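Local coordinates for protein alpha-1,6-mannanase (Bacteroides thetaiotaomicron, PDB 4V1S) that probably hydrolyses internal alpha-1,6-mannosidic linkages of mannan as a family GH76 glycoside hydrolase of a gut symbiont, at residues 307-312 / 340-345; 181-186 / 251-256; 48-53 / 383-388. All blocks are in the same frame, centred on the assembly; numbering follows the deposited sequence. Where two conformers were deposited one is given.

Contact 1 of 3, residues 307-312 / 340-345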
ATOM      1  N   GLY A 307     -10.322 -13.989  12.493  1.00 15.77           N
ATOM      2  CA  GLY A 307      -9.263 -13.373  11.668  1.00 17.71           C
ATOM      3  C   GLY A 307      -9.733 -12.476  10.527  1.00 17.29           C
ATOM      4  O   GLY A 307      -8.929 -11.938   9.832  1.00 16.24           O
ATOM      5  N   ALA A 308     -11.036 -12.327  10.344  1.00 16.11           N
ATOM      6  CA  ALA A 308     -11.608 -11.566   9.239  1.00 15.51           C
ATOM      7  C   ALA A 308     -11.416 -10.072   9.390  1.00 14.74           C
ATOM      8  O   ALA A 308     -11.502  -9.508  10.502  1.00 15.99           O
ATOM      9  CB  ALA A 308     -13.109 -11.838   9.105  1.00 14.38           C
ATOM     10  N   LEU A 309     -11.153  -9.433   8.258  1.00 14.62           N
ATOM     11  CA  LEU A 309     -11.019  -7.977   8.187  1.00 13.37           C
ATOM     12  C   LEU A 309     -12.131  -7.401   7.310  1.00 12.65           C
ATOM     13  O   LEU A 309     -12.231  -7.703   6.126  1.00 15.17           O
ATOM     14  CB  LEU A 309      -9.643  -7.587   7.649  1.00 13.63           C
ATOM     15  CG  LEU A 309      -8.514  -7.702   8.675  1.00 16.52           C
ATOM     16  CD1 LEU A 309      -7.156  -7.864   8.008  1.00 17.84           C
ATOM     17  CD2 LEU A 309      -8.515  -6.484   9.617  1.00 15.18           C
ATOM     18  N   ASN A 310     -12.981  -6.586   7.919  1.00 13.95           N
ATOM     19  CA  ASN A 310     -14.232  -6.166   7.298  1.00 15.24           C
ATOM     20  C   ASN A 310     -14.089  -4.902   6.435  1.00 15.70           C
ATOM     21  O   ASN A 310     -14.726  -3.871   6.673  1.00 13.45           O
ATOM     22  CB  ASN A 310     -15.282  -5.944   8.386  1.00 17.90           C
ATOM     23  CG  ASN A 310     -16.691  -5.909   7.849  1.00 21.33           C
ATOM     24  OD1 ASN A 310     -16.973  -6.379   6.757  1.00 25.81           O
ATOM     25  ND2 ASN A 310     -17.602  -5.394   8.655  1.00 27.80           N
ATOM     26  N   ASP A 311     -13.273  -5.020   5.387  1.00 14.90           N
ATOM     27  CA  ASP A 311     -13.074  -3.954   4.422  1.00 12.91           C
ATOM     28  C   ASP A 311     -12.551  -4.613   3.142  1.00 11.13           C
ATOM     29  O   ASP A 311     -12.175  -5.801   3.130  1.00 13.78           O
ATOM     30  CB  ASP A 311     -12.054  -2.931   4.960  1.00 12.35           C
ATOM     31  CG  ASP A 311     -12.524  -1.451   4.881  1.00 12.14           C
ATOM     32  OD1 ASP A 311     -13.755  -1.168   4.769  1.00 14.67           O
ATOM     33  OD2 ASP A 311     -11.627  -0.562   4.998  1.00 13.99           O
ATOM     34  N   PRO A 312     -12.452  -3.829   2.063  1.00 13.15           N
ATOM     35  CA  PRO A 312     -11.762  -4.339   0.873  1.00 14.22           C
ATOM     36  C   PRO A 312     -10.343  -4.757   1.218  1.00 12.38           C
ATOM     37  O   PRO A 312      -9.659  -4.066   2.003  1.00 14.68           O
ATOM     38  CB  PRO A 312     -11.753  -3.134  -0.083  1.00 14.44           C
ATOM     39  CG  PRO A 312     -12.942  -2.302   0.361  1.00 14.03           C
ATOM     40  CD  PRO A 312     -12.956  -2.458   1.853  1.00 13.91           C
ATOM     41  N   PHE A 340      -0.679 -13.262  11.489  1.00 13.43           N
ATOM     42  CA  PHE A 340      -0.784 -14.615  10.971  1.00 14.83           C
ATOM     43  C   PHE A 340      -2.217 -15.131  11.001  1.00 14.67           C
ATOM     44  O   PHE A 340      -2.647 -15.821  10.090  1.00 18.29           O
ATOM     45  CB  PHE A 340       0.114 -15.576  11.716  1.00 18.30           C
ATOM     46  CG  PHE A 340       1.585 -15.364  11.471  1.00 18.72           C
ATOM     47  CD1 PHE A 340       2.100 -15.442  10.206  1.00 23.08           C
ATOM     48  CD2 PHE A 340       2.454 -15.146  12.531  1.00 24.15           C
ATOM     49  CE1 PHE A 340       3.451 -15.286   9.983  1.00 22.63           C
ATOM     50  CE2 PHE A 340       3.792 -14.985  12.313  1.00 26.74           C
ATOM     51  CZ  PHE A 340       4.291 -15.040  11.032  1.00 26.54           C
ATOM     52  N   HIS A 341      -2.956 -14.795  12.052  1.00 17.16           N
ATOM     53  CA  HIS A 341      -4.379 -15.214  12.112  1.00 17.31           C
ATOM     54  C   HIS A 341      -5.194 -14.616  10.934  1.00 15.63           C
ATOM     55  O   HIS A 341      -5.988 -15.304  10.298  1.00 14.22           O
ATOM     56  CB  HIS A 341      -4.972 -14.794  13.448  1.00 19.09           C
ATOM     57  CG  HIS A 341      -6.245 -15.486  13.796  1.00 19.66           C
ATOM     58  ND1 HIS A 341      -6.371 -16.856  13.790  1.00 24.43           N
ATOM     59  CD2 HIS A 341      -7.432 -14.999  14.221  1.00 22.06           C
ATOM     60  CE1 HIS A 341      -7.595 -17.183  14.160  1.00 26.18           C
ATOM     61  NE2 HIS A 341      -8.256 -16.074  14.431  1.00 25.77           N
ATOM     62  N   ALA A 342      -4.952 -13.329  10.623  1.00 13.86           N
ATOM     63  CA  ALA A 342      -5.683 -12.650   9.555  1.00 13.36           C
ATOM     64  C   ALA A 342      -5.276 -13.264   8.196  1.00 14.31           C
ATOM     65  O   ALA A 342      -6.118 -13.525   7.339  1.00 14.13           O
ATOM     66  CB  ALA A 342      -5.446 -11.160   9.590  1.00 13.18           C
ATOM     67  N   ILE A 343      -3.985 -13.518   8.042  1.00 13.96           N
ATOM     68  CA  ILE A 343      -3.465 -14.104   6.783  1.00 13.86           C
ATOM     69  C   ILE A 343      -3.964 -15.552   6.616  1.00 13.77           C
ATOM     70  O   ILE A 343      -4.322 -15.976   5.499  1.00 16.00           O
ATOM     71  CB  ILE A 343      -1.932 -13.927   6.680  1.00 15.87           C
ATOM     72  CG1 ILE A 343      -1.616 -12.418   6.599  1.00 14.30           C
ATOM     73  CG2 ILE A 343      -1.405 -14.648   5.457  1.00 16.43           C
ATOM     74  CD1 ILE A 343      -0.162 -12.076   6.766  1.00 14.74           C
ATOM     75  N   ASN A 344      -4.036 -16.308   7.707  1.00 15.77           N
ATOM     76  CA  ASN A 344      -4.592 -17.666   7.649  1.00 15.79           C
ATOM     77  C   ASN A 344      -6.022 -17.649   7.175  1.00 15.80           C
ATOM     78  O   ASN A 344      -6.422 -18.486   6.393  1.00 18.42           O
ATOM     79  CB  ASN A 344      -4.468 -18.357   9.018  1.00 15.12           C
ATOM     80  CG  ASN A 344      -3.011 -18.678   9.400  1.00 18.90           C
ATOM     81  OD1 ASN A 344      -2.101 -18.636   8.584  1.00 19.77           O
ATOM     82  ND2 ASN A 344      -2.802 -18.993  10.652  1.00 19.75           N
ATOM     83  N   PHE A 345      -6.794 -16.674   7.661  1.00 15.37           N
ATOM     84  CA  PHE A 345      -8.172 -16.516   7.234  1.00 16.35           C
ATOM     85  C   PHE A 345      -8.280 -16.250   5.733  1.00 15.38           C
ATOM     86  O   PHE A 345      -9.125 -16.807   5.057  1.00 17.99           O
ATOM     87  CB  PHE A 345      -8.850 -15.397   8.036  1.00 15.29           C
ATOM     88  CG  PHE A 345     -10.287 -15.155   7.646  1.00 15.34           C
ATOM     89  CD1 PHE A 345     -11.287 -15.892   8.178  1.00 16.78           C
ATOM     90  CD2 PHE A 345     -10.602 -14.141   6.731  1.00 14.95           C
ATOM     91  CE1 PHE A 345     -12.614 -15.649   7.840  1.00 16.92           C
ATOM     92  CE2 PHE A 345     -11.912 -13.903   6.357  1.00 15.31           C
ATOM     93  CZ  PHE A 345     -12.923 -14.662   6.934  1.00 16.11           C
TER
HETATM   94  O   HOH W   1      -8.402 -11.208   7.130  1.00 17.91           O
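Gly307 presses its bare backbone onto helix 334-350 at Ala342, the two CA atoms only 4.2 Å apart. With no side chain on the loop residue, its peptide comes down directly on the helix surface: Gly307 O lies 3.3 Å from Ala342 CA in a CH...O contact with an angle of 151° at the hydrogen. The positive phi of Gly307 belongs to a G1 beta bulge that it forms with Ala308. At this N-terminal end of the loop segment stands His341, the one partly exposed residue of the contact: its CD2 is 3.5 Å from Gly307 N, while its NE2 is held by Ile305 O of the same loop.

The tight packing continues at Phe345. Its CG is anti to the backbone N (chi1 179°), which carries the ring along the loop and beneath Ala308. The Ala308 methyl sits over one face, CB being 3.9 Å from the ring centroid and 25° off the normal, a CH-pi contact; Ala308 CA covers the same ring nearer its rim.

On the Leu309 flank the fit is slacker. Leu309 reaches the helix with one branch, CD1 standing 4.0 Å from Ala342 CB. A water bridges the two carbonyls, donating to Gly307 O at 2.8 Å and, over a longer 3.3 Å, to Ala342 O. Leu309 and Ala342 also share Ile320 of helix 313-330. The loop thus joins helices 284-301 and 313-330 and packs on the next helix, 334-350, consistent with the mainly helical (alpha/alpha)6 barrel of GH76, a member of the six-hairpin glycosidase clan.

Contact 2 of 3, residues 181-186 / 251-256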
ATOM      1  N   ASN A 181      -1.274  25.380  -0.478  1.00 14.90           N
ATOM      2  CA  ASN A 181      -2.019  25.962   0.643  1.00 14.73           C
ATOM      3  C   ASN A 181      -3.526  26.118   0.454  1.00 15.01           C
ATOM      4  O   ASN A 181      -4.188  26.732   1.272  1.00 15.91           O
ATOM      5  CB  ASN A 181      -1.347  27.257   1.099  1.00 16.80           C
ATOM      6  CG  ASN A 181      -0.212  26.992   2.056  1.00 26.84           C
ATOM      7  OD1 ASN A 181       0.907  27.516   1.908  1.00 36.94           O
ATOM      8  ND2 ASN A 181      -0.487  26.170   3.052  1.00 33.11           N
ATOM      9  N   VAL A 182      -4.075  25.533  -0.608  1.00 14.31           N
ATOM     10  CA  VAL A 182      -5.540  25.415  -0.738  1.00 14.04           C
ATOM     11  C   VAL A 182      -5.970  24.535   0.426  1.00 15.86           C
ATOM     12  O   VAL A 182      -5.325  23.530   0.719  1.00 16.48           O
ATOM     13  CB  VAL A 182      -5.904  24.878  -2.129  1.00 14.67           C
ATOM     14  CG1 VAL A 182      -7.389  24.561  -2.252  1.00 16.43           C
ATOM     15  CG2 VAL A 182      -5.474  25.905  -3.191  1.00 14.81           C
ATOM     16  N   LEU A 183      -7.019  24.960   1.129  1.00 15.66           N
ATOM     17  CA  LEU A 183      -7.446  24.330   2.388  1.00 15.18           C
ATOM     18  C   LEU A 183      -6.404  24.379   3.505  1.00 17.29           C
ATOM     19  O   LEU A 183      -6.560  23.697   4.527  1.00 19.52           O
ATOM     20  CB  LEU A 183      -7.901  22.871   2.162  1.00 17.94           C
ATOM     21  CG  LEU A 183      -9.115  22.701   1.247  1.00 18.01           C
ATOM     22  CD1 LEU A 183      -9.480  21.234   1.100  1.00 17.49           C
ATOM     23  CD2 LEU A 183     -10.323  23.485   1.732  1.00 21.59           C
ATOM     24  N   GLY A 184      -5.350  25.175   3.327  1.00 16.87           N
ATOM     25  CA  GLY A 184      -4.318  25.320   4.336  1.00 18.52           C
ATOM     26  C   GLY A 184      -3.219  24.281   4.306  1.00 15.61           C
ATOM     27  O   GLY A 184      -2.339  24.288   5.153  1.00 17.87           O
ATOM     28  N   GLY A 185      -3.241  23.426   3.289  1.00 15.67           N
ATOM     29  CA  GLY A 185      -2.294  22.330   3.199  1.00 15.36           C
ATOM     30  C   GLY A 185      -2.938  21.119   2.570  1.00 14.01           C
ATOM     31  O   GLY A 185      -4.017  21.193   2.010  1.00 14.52           O
ATOM     32  N   GLY A 186      -2.258  19.981   2.665  1.00 14.89           N
ATOM     33  CA  GLY A 186      -2.799  18.745   2.116  1.00 14.03           C
ATOM     34  C   GLY A 186      -2.576  18.626   0.624  1.00 11.81           C
ATOM     35  O   GLY A 186      -2.076  19.554  -0.040  1.00 12.56           O
ATOM     36  N   LYS A 251     -11.430  16.142   2.158  1.00 14.71           N
ATOM     37  CA  LYS A 251     -12.007  17.461   2.391  1.00 16.37           C
ATOM     38  C   LYS A 251     -12.190  18.138   1.028  1.00 15.71           C
ATOM     39  O   LYS A 251     -11.271  18.176   0.219  1.00 16.68           O
ATOM     40  CB  LYS A 251     -11.122  18.288   3.313  1.00 17.02           C
ATOM     41  CG  LYS A 251     -11.738  19.588   3.778  1.00 19.14           C
ATOM     42  CD  LYS A 251     -10.903  20.159   4.901  1.00 23.16           C
ATOM     43  CE  LYS A 251     -11.369  21.514   5.371  1.00 30.07           C
ATOM     44  NZ  LYS A 251     -12.298  21.343   6.494  1.00 37.37           N
ATOM     45  N   MET A 252     -13.408  18.632   0.792  1.00 17.35           N
ATOM     46  CA  MET A 252     -13.783  19.247  -0.484  1.00 18.86           C
ATOM     47  C   MET A 252     -13.262  20.670  -0.558  1.00 16.47           C
ATOM     48  O   MET A 252     -13.378  21.441   0.386  1.00 20.01           O
ATOM     49  CB  MET A 252     -15.300  19.274  -0.660  1.00 22.24           C
ATOM     50  CG  MET A 252     -15.977  17.915  -0.581  1.00 24.87           C
ATOM     51  SD  MET A 252     -15.373  16.742  -1.816  1.00 25.26           S
ATOM     52  CE  MET A 252     -14.593  15.522  -0.774  1.00 23.06           C
ATOM     53  N   VAL A 253     -12.668  21.013  -1.687  1.00 17.40           N
ATOM     54  CA  VAL A 253     -12.087  22.341  -1.841  1.00 19.32           C
ATOM     55  C   VAL A 253     -13.143  23.448  -1.930  1.00 20.90           C
ATOM     56  O   VAL A 253     -12.941  24.541  -1.399  1.00 26.77           O
ATOM     57  CB  VAL A 253     -11.139  22.362  -3.053  1.00 21.14           C
ATOM     58  CG1 VAL A 253     -10.811  23.779  -3.492  1.00 21.58           C
ATOM     59  CG2 VAL A 253      -9.875  21.586  -2.724  1.00 20.03           C
ATOM     60  N   ALA A 254     -14.277  23.154  -2.551  1.00 22.33           N
ATOM     61  CA  ALA A 254     -15.307  24.167  -2.794  1.00 26.88           C
ATOM     62  C   ALA A 254     -15.836  24.773  -1.499  1.00 26.44           C
ATOM     63  O   ALA A 254     -15.975  25.995  -1.378  1.00 33.13           O
ATOM     64  CB  ALA A 254     -16.453  23.561  -3.581  1.00 31.86           C
ATOM     65  N   ASP A 255     -16.133  23.924  -0.532  1.00 27.62           N
ATOM     66  CA  ASP A 255     -16.762  24.393   0.703  1.00 28.93           C
ATOM     67  C   ASP A 255     -16.161  23.869   1.994  1.00 27.00           C
ATOM     68  O   ASP A 255     -16.698  24.122   3.076  1.00 33.33           O
ATOM     69  CB  ASP A 255     -18.256  24.051   0.674  1.00 32.97           C
ATOM     70  CG  ASP A 255     -18.529  22.557   0.627  1.00 33.22           C
ATOM     71  OD1 ASP A 255     -17.580  21.742   0.561  1.00 27.07           O
ATOM     72  OD2 ASP A 255     -19.729  22.198   0.644  1.00 44.78           O
ATOM     73  N   GLY A 256     -15.082  23.102   1.884  1.00 26.11           N
ATOM     74  CA  GLY A 256     -14.402  22.574   3.055  1.00 23.27           C
ATOM     75  C   GLY A 256     -15.151  21.449   3.742  1.00 22.81           C
ATOM     76  O   GLY A 256     -14.760  21.028   4.819  1.00 24.17           O
TER
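A small apolar surface contact joins Val182 and Leu183, in the loop after helix 162-177, to Lys251 at the end of strand 246-252 and Val253 just beyond it, its centre about 24 Å from that of the chain. It buries 216 Å² in all and is built from methyl groups and methylenes, with two backbone carbonyls of the strand end.

Leu183 carries most of it. Its two methyls rest side by side on successive carbonyls: CD1 lies 3.7 Å from Lys251 O and 3.9 Å from Val253 CG2, whereas CD2 lies 3.9 Å from Met252 O. The same CD1 rests on the methylenes of Lys251. Beside it, Val182 and Val253 cross at about a right angle, with their CG1 atoms 3.7 Å apart.

The leucine is delivered by a type II beta turn, closed by Gly184 N donating to Asn181 O at 2.8 Å, in which Val182 and Leu183 are the corner residues and Leu183 takes a positive phi of 61°. Facing it is the start of the connection between antiparallel strands 246-252 and 258-259, part of a small sheet at the periphery of the helical barrel.

Polar groups frame the apolar patch. Lys251 runs extended past Leu183 before bending at its last torsion, and NZ donates to Gly256 O at 3.0 Å, in the carbonyl plane and on a lone pair. Behind the turn, Lys200 NZ gathers Val182 O, Gly185 O and Gly186 O, and Trp234 NE1 binds Leu183 O.

Contact 3 of 3, residues 48-53 / 383-388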
ATOM      1  N   THR A  48       4.977 -20.959  -0.156  1.00 19.00           N
ATOM      2  CA  THR A  48       4.263 -21.713  -1.190  1.00 20.80           C
ATOM      3  C   THR A  48       2.912 -21.087  -1.539  1.00 16.28           C
ATOM      4  O   THR A  48       2.560 -20.976  -2.688  1.00 17.97           O
ATOM      5  CB  THR A  48       4.091 -23.195  -0.793  1.00 18.89           C
ATOM      6  OG1 THR A  48       5.408 -23.765  -0.768  1.00 27.89           O
ATOM      7  CG2 THR A  48       3.254 -23.933  -1.779  1.00 23.28           C
ATOM      8  N   TRP A  49       2.180 -20.637  -0.533  1.00 15.22           N
ATOM      9  CA  TRP A  49       0.911 -19.996  -0.793  1.00 15.13           C
ATOM     10  C   TRP A  49       1.104 -18.795  -1.692  1.00 15.01           C
ATOM     11  O   TRP A  49       0.313 -18.571  -2.581  1.00 16.44           O
ATOM     12  CB  TRP A  49       0.229 -19.540   0.498  1.00 13.69           C
ATOM     13  CG  TRP A  49      -0.182 -20.639   1.413  1.00 12.41           C
ATOM     14  CD1 TRP A  49      -0.062 -21.973   1.202  1.00 18.88           C
ATOM     15  CD2 TRP A  49      -0.776 -20.476   2.702  1.00 15.98           C
ATOM     16  NE1 TRP A  49      -0.544 -22.664   2.300  1.00 20.36           N
ATOM     17  CE2 TRP A  49      -0.995 -21.766   3.230  1.00 21.32           C
ATOM     18  CE3 TRP A  49      -1.170 -19.364   3.452  1.00 17.90           C
ATOM     19  CZ2 TRP A  49      -1.592 -21.972   4.487  1.00 23.59           C
ATOM     20  CZ3 TRP A  49      -1.746 -19.571   4.707  1.00 16.92           C
ATOM     21  CH2 TRP A  49      -1.946 -20.866   5.206  1.00 22.15           C
ATOM     22  N   CYS A  50       2.185 -18.055  -1.461  1.00 13.58           N
ATOM     23  CA  CYS A  50       2.467 -16.888  -2.294  1.00 11.00           C
ATOM     24  C   CYS A  50       2.734 -17.312  -3.719  1.00 12.56           C
ATOM     25  O   CYS A  50       2.122 -16.794  -4.640  1.00 13.59           O
ATOM     26  CB  CYS A  50       3.651 -16.107  -1.753  1.00 12.30           C
ATOM     27  SG  CYS A  50       4.084 -14.656  -2.741  1.00 14.87           S
ATOM     28  N   LYS A  51       3.620 -18.283  -3.911  1.00 16.23           N
ATOM     29  CA  LYS A  51       3.932 -18.766  -5.264  0.50 17.59           C
ATOM     30  C   LYS A  51       2.683 -19.322  -5.965  1.00 15.76           C
ATOM     31  O   LYS A  51       2.473 -19.117  -7.139  1.00 14.44           O
ATOM     32  CB  LYS A  51       5.081 -19.779  -5.223  0.50 18.81           C
ATOM     33  CG  LYS A  51       6.401 -19.106  -4.840  0.50 21.30           C
ATOM     34  CD  LYS A  51       7.459 -20.078  -4.360  0.50 25.03           C
ATOM     35  CE  LYS A  51       7.346 -21.395  -5.100  0.50 29.12           C
ATOM     36  NZ  LYS A  51       7.726 -21.235  -6.519  0.50 21.14           N
ATOM     37  N   GLU A  52       1.855 -20.028  -5.220  1.00 18.40           N
ATOM     38  CA  GLU A  52       0.606 -20.519  -5.765  1.00 16.86           C
ATOM     39  C   GLU A  52      -0.269 -19.389  -6.299  1.00 17.88           C
ATOM     40  O   GLU A  52      -0.844 -19.483  -7.396  1.00 16.75           O
ATOM     41  CB  GLU A  52      -0.120 -21.351  -4.721  1.00 17.31           C
ATOM     42  CG  GLU A  52       0.516 -22.714  -4.501  1.00 19.05           C
ATOM     43  CD  GLU A  52      -0.116 -23.508  -3.355  1.00 21.87           C
ATOM     44  OE1 GLU A  52      -0.838 -22.914  -2.527  1.00 24.21           O
ATOM     45  OE2 GLU A  52       0.117 -24.739  -3.267  1.00 24.37           O
ATOM     46  N   THR A  53      -0.405 -18.347  -5.491  1.00 16.88           N
ATOM     47  CA  THR A  53      -1.236 -17.221  -5.827  1.00 14.74           C
ATOM     48  C   THR A  53      -0.708 -16.523  -7.092  1.00 13.94           C
ATOM     49  O   THR A  53      -1.462 -16.211  -7.999  1.00 16.14           O
ATOM     50  CB  THR A  53      -1.305 -16.242  -4.680  1.00 12.27           C
ATOM     51  OG1 THR A  53      -1.604 -16.935  -3.460  1.00 15.87           O
ATOM     52  CG2 THR A  53      -2.333 -15.200  -4.945  1.00 13.39           C
ATOM     53  N   MET A 383       0.527 -10.295   1.100  1.00 11.95           N
ATOM     54  CA  MET A 383       0.385 -10.756   2.485  1.00 11.58           C
ATOM     55  C   MET A 383       1.079 -12.087   2.731  1.00 12.52           C
ATOM     56  O   MET A 383       1.752 -12.277   3.754  1.00 13.82           O
ATOM     57  CB  MET A 383      -1.063 -10.863   2.856  1.00 12.79           C
ATOM     58  CG  MET A 383      -1.750  -9.522   2.976  1.00 13.81           C
ATOM     59  SD  MET A 383      -1.166  -8.444   4.299  1.00 15.34           S
ATOM     60  CE  MET A 383       0.058  -7.460   3.468  1.00 18.20           C
ATOM     61  N   TYR A 384       0.969 -12.993   1.772  1.00 11.95           N
ATOM     62  CA  TYR A 384       1.633 -14.290   1.962  1.00 14.06           C
ATOM     63  C   TYR A 384       3.139 -14.159   2.020  1.00 15.08           C
ATOM     64  O   TYR A 384       3.788 -14.855   2.794  1.00 13.40           O
ATOM     65  CB  TYR A 384       1.214 -15.328   0.905  1.00 12.79           C
ATOM     66  CG  TYR A 384      -0.241 -15.697   0.907  1.00 15.06           C
ATOM     67  CD1 TYR A 384      -0.967 -15.799   2.093  1.00 12.80           C
ATOM     68  CD2 TYR A 384      -0.911 -15.941  -0.294  1.00 13.18           C
ATOM     69  CE1 TYR A 384      -2.327 -16.072   2.070  1.00 15.33           C
ATOM     70  CE2 TYR A 384      -2.267 -16.307  -0.329  1.00 12.94           C
ATOM     71  CZ  TYR A 384      -2.962 -16.364   0.871  1.00 14.46           C
ATOM     72  OH  TYR A 384      -4.288 -16.694   0.865  1.00 15.59           O
ATOM     73  N   MET A 385       3.712 -13.306   1.174  1.00 13.87           N
ATOM     74  CA  MET A 385       5.139 -13.127   1.177  1.00 12.29           C
ATOM     75  C   MET A 385       5.592 -12.449   2.488  1.00 12.39           C
ATOM     76  O   MET A 385       6.647 -12.786   3.049  1.00 14.82           O
ATOM     77  CB  MET A 385       5.596 -12.333  -0.041  1.00 14.08           C
ATOM     78  CG  MET A 385       7.102 -12.332  -0.233  1.00 12.43           C
ATOM     79  SD  MET A 385       7.802 -13.903  -0.664  1.00 17.82           S
ATOM     80  CE  MET A 385       7.655 -13.865  -2.446  1.00 19.18           C
ATOM     81  N   ARG A 386       4.811 -11.473   2.952  1.00 14.21           N
ATOM     82  CA  ARG A 386       5.095 -10.853   4.245  1.00 14.69           C
ATOM     83  C   ARG A 386       5.114 -11.864   5.389  1.00 14.36           C
ATOM     84  O   ARG A 386       6.030 -11.890   6.227  1.00 16.81           O
ATOM     85  CB  ARG A 386       4.105  -9.754   4.555  1.00 14.43           C
ATOM     86  CG  ARG A 386       4.203  -8.564   3.621  1.00 13.59           C
ATOM     87  CD  ARG A 386       5.382  -7.696   3.966  1.00 16.40           C
ATOM     88  NE  ARG A 386       5.037  -6.727   4.975  1.00 17.89           N
ATOM     89  CZ  ARG A 386       5.852  -6.176   5.856  1.00 15.03           C
ATOM     90  NH1 ARG A 386       7.105  -6.530   5.908  1.00 18.28           N
ATOM     91  NH2 ARG A 386       5.389  -5.237   6.678  1.00 17.85           N
ATOM     92  N   ALA A 387       4.093 -12.684   5.422  1.00 13.15           N
ATOM     93  CA  ALA A 387       3.996 -13.747   6.423  1.00 14.63           C
ATOM     94  C   ALA A 387       5.186 -14.718   6.322  1.00 16.04           C
ATOM     95  O   ALA A 387       5.738 -15.111   7.320  1.00 18.65           O
ATOM     96  CB  ALA A 387       2.682 -14.491   6.258  1.00 17.38           C
ATOM     97  N   ALA A 388       5.593 -15.059   5.106  1.00 17.06           N
ATOM     98  CA  ALA A 388       6.752 -15.926   4.909  1.00 16.16           C
ATOM     99  C   ALA A 388       8.015 -15.310   5.508  1.00 16.78           C
ATOM    100  O   ALA A 388       8.823 -15.996   6.133  1.00 19.48           O
ATOM    101  CB  ALA A 388       6.933 -16.207   3.422  1.00 16.73           C
TER
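Tyr384 lays its ring against helix 46-61, where Trp49 meets it in two ways. Trp49 CB stands over one face, 4.0 Å from the ring centroid, a CH-pi contact; the six-membered ring of Trp49 turns its edge to the Tyr384 face in an offset edge-to-face pair, with planes at 77° and centroids 5.6 Å apart. At the rim of the tyrosine, in its plane, Thr53 OG1 comes within 3.3 Å of Tyr384 CE2. Next to the rings, Cys50 SG, swung anti to the backbone N (chi1 179°) toward the neighbouring helix, touches Met385 CE at 3.7 Å.

Helical segments 48-53 and 383-388 run nearly antiparallel (159°), their axes 8.2 Å apart at closest approach. Thr53 OG1 is fixed by a 2.7 Å hydrogen bond to Trp49 O, which also takes Thr53 N from the opposite face of its carbonyl plane. Farther out, His347 stacks on Trp49, and Tyr384 OH is hydrogen-bonded to Tyr357 OH.

Because Thr53 OG1 gives its proton to Trp49 O, it can offer only lone pairs to the C-H groups at the Tyr384 edge, a weak polar contact; the rest is van der Waals and aromatic packing.

Contacts 1 and 3 form one continuous packed region, their centres 14 Å apart: helix 334-350, which receives the loop of contact 1, and helix 374-394 of contact 3, successive in the chain, pack together through Ile343. Its CG2 lies 3.6 Å from Tyr384 CD1, and its CD1 3.8 Å from Ala387 CB. Contact 3 brings together the first and last long helices, so contacts 1 and 2 both fall within the span of sequence it closes. Contact 2 is remote, its centre 35 Å from that of contact 1 and 41 Å from that of contact 3, which lies on the opposite side of the chain's centre. Its nearest atoms stay about 17 Å from contact 1 and about 26 Å from contact 3.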